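PDB 4XAB: EvdO2 from Micromonospora carbonacea, which probably catalyses an oxidative cyclization in orthosomycin biosynthesis as an oxygenase of the phytanoyl-CoA dioxygenase family. Local coordinates for residues I10-R13 with D14-F18. Numbering follows the deposited sequence. Where two conformers were deposited one is given.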
loop_
_atom_site.group_PDB
_atom_site.type_symbol
_atom_site.label_atom_id
_atom_site.label_comp_id
_atom_site.label_asym_id
_atom_site.label_seq_id
_atom_site.Cartn_x
_atom_site.Cartn_y
_atom_site.Cartn_z
ATOM N N ILE A 10 -8.206 17.338 -5.602
ATOM C CA ILE A 10 -7.496 16.875 -6.778
ATOM C C ILE A 10 -7.891 17.695 -7.994
ATOM O O ILE A 10 -8.997 18.241 -8.068
ATOM C CB ILE A 10 -7.736 15.377 -7.071
ATOM C CG1 ILE A 10 -9.224 15.073 -7.219
ATOM C CG2 ILE A 10 -7.107 14.506 -5.976
ATOM C CD1 ILE A 10 -9.487 13.650 -7.700
ATOM N N ASP A 11 -6.963 17.808 -8.938
ATOM C CA ASP A 11 -7.256 18.527 -10.164
ATOM C C ASP A 11 -6.811 17.722 -11.373
ATOM O O ASP A 11 -6.330 16.590 -11.235
ATOM C CB ASP A 11 -6.604 19.913 -10.162
ATOM C CG ASP A 11 -5.124 19.873 -9.885
ATOM O OD1 ASP A 11 -4.469 18.859 -10.217
ATOM O OD2 ASP A 11 -4.609 20.877 -9.326
ATOM N N HIS A 12 -7.004 18.287 -12.561
ATOM C CA HIS A 12 -6.669 17.560 -13.783
ATOM C C HIS A 12 -5.215 17.129 -13.803
ATOM O O HIS A 12 -4.893 16.032 -14.255
ATOM C CB HIS A 12 -6.959 18.410 -15.012
ATOM C CG HIS A 12 -6.530 17.775 -16.294
ATOM N ND1 HIS A 12 -5.307 18.031 -16.881
ATOM C CD2 HIS A 12 -7.157 16.888 -17.105
ATOM C CE1 HIS A 12 -5.203 17.334 -17.998
ATOM N NE2 HIS A 12 -6.313 16.634 -18.157
ATOM N N ARG A 13 -4.336 18.001 -13.325
ATOM C CA ARG A 13 -2.907 17.721 -13.318
ATOM C C ARG A 13 -2.576 16.470 -12.503
ATOM O O ARG A 13 -1.693 15.690 -12.873
ATOM C CB ARG A 13 -2.144 18.927 -12.765
ATOM C CG ARG A 13 -0.643 18.750 -12.734
ATOM C CD ARG A 13 -0.000 19.795 -11.834
ATOM N NE ARG A 13 -0.551 19.756 -10.481
ATOM C CZ ARG A 13 -0.075 20.462 -9.462
ATOM N NH1 ARG A 13 0.964 21.261 -9.642
ATOM N NH2 ARG A 13 -0.636 20.361 -8.265
ATOM N N ASP A 14 -3.285 16.285 -11.388
ATOM C CA ASP A 14 -3.074 15.106 -10.540
ATOM C C ASP A 14 -3.391 13.842 -11.330
ATOM O O ASP A 14 -2.625 12.882 -11.320
ATOM C CB ASP A 14 -3.941 15.147 -9.280
ATOM C CG ASP A 14 -3.540 16.250 -8.324
ATOM O OD1 ASP A 14 -2.327 16.417 -8.074
ATOM O OD2 ASP A 14 -4.442 16.955 -7.831
ATOM N N ARG A 15 -4.541 13.841 -12.001
ATOM C CA ARG A 15 -4.942 12.683 -12.777
ATOM C C ARG A 15 -3.992 12.441 -13.944
ATOM O O ARG A 15 -3.662 11.282 -14.260
ATOM C CB ARG A 15 -6.376 12.858 -13.289
ATOM C CG ARG A 15 -6.910 11.667 -14.058
ATOM C CD ARG A 15 -8.270 11.988 -14.669
ATOM N NE ARG A 15 -8.668 10.996 -15.663
ATOM C CZ ARG A 15 -8.374 11.078 -16.958
ATOM N NH1 ARG A 15 -7.674 12.106 -17.416
ATOM N NH2 ARG A 15 -8.774 10.129 -17.793
ATOM N N GLU A 16 -3.564 13.524 -14.584
ATOM C CA GLU A 16 -2.706 13.423 -15.741
ATOM C C GLU A 16 -1.369 12.790 -15.366
ATOM O O GLU A 16 -0.870 11.910 -16.067
ATOM C CB GLU A 16 -2.500 14.798 -16.372
ATOM C CG GLU A 16 -1.534 14.792 -17.538
ATOM C CD GLU A 16 -1.224 16.191 -18.042
ATOM O OE1 GLU A 16 -1.252 17.144 -17.226
ATOM O OE2 GLU A 16 -0.951 16.332 -19.253
ATOM N N GLU A 17 -0.794 13.221 -14.252
ATOM C CA GLU A 17 0.501 12.671 -13.862
ATOM C C GLU A 17 0.346 11.252 -13.326
ATOM O O GLU A 17 1.234 10.414 -13.524
ATOM C CB GLU A 17 1.194 13.579 -12.844
ATOM C CG GLU A 17 1.649 14.926 -13.431
ATOM C CD GLU A 17 2.464 14.782 -14.712
ATOM O OE1 GLU A 17 3.445 14.006 -14.725
ATOM O OE2 GLU A 17 2.119 15.448 -15.712
ATOM N N PHE A 18 -0.774 10.961 -12.665
ATOM C CA PHE A 18 -1.048 9.570 -12.300
ATOM C C PHE A 18 -1.054 8.659 -13.534
ATOM O O PHE A 18 -0.466 7.578 -13.511
ATOM C CB PHE A 18 -2.376 9.435 -11.543
ATOM C CG PHE A 18 -2.760 8.003 -11.253
ATOM C CD1 PHE A 18 -2.156 7.310 -10.201
ATOM C CD2 PHE A 18 -3.697 7.346 -12.037
ATOM C CE1 PHE A 18 -2.499 5.981 -9.947
ATOM C CE2 PHE A 18 -4.041 6.024 -11.789
ATOM C CZ PHE A 18 -3.437 5.345 -10.738
HETATM O O HOH W 1 -3.995 19.393 -6.998
#
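Asp11 and Asp14 trade hydrogen bonds at the start of helix 12-21. Asp14 N donates to Asp11 OD1 (3.1 Å), reaching it nearly in line with the C-O bond. Asp11 N in turn donates to Asp14 OD2 (2.9 Å) from the anti side, 25° out of the carboxylate plane. With CG lying between its own backbone N and carbonyl carbon (chi1 54°), Asp11 brings OD1 back to the N-H of Asp14. Asp11 OD1 and Asp14 OD2 sit only 3.1 Å apart, two acceptors that probably repel. A water bridges the pair, donating to Asp14 OD2 at 2.6 Å and more weakly to Asp11 OD2. Were Asp14 replaced by an alanine, Asp11 N would probably lose its side-chain acceptor and the water its stronger anchor. After a weak first bond from Arg15 N to Asp11 O, regular helical bonds follow, Glu16 N to His12 O (2.9 Å) and Glu17 N to Arg13 O (3.0 Å). Ile10 CB rests 3.7 Å from Asp14 OD2, and Glu16 OE1 approaches His12 CE1 obliquely at 4.0 Å. Arg15 salt-bridges Asp103, and Phe18 stacks on Phe101 of helix 89-102. Reciprocal bonding between N-cap and N3 residues defines the capping box, here starting a surface helix outside the double-stranded beta-helix core.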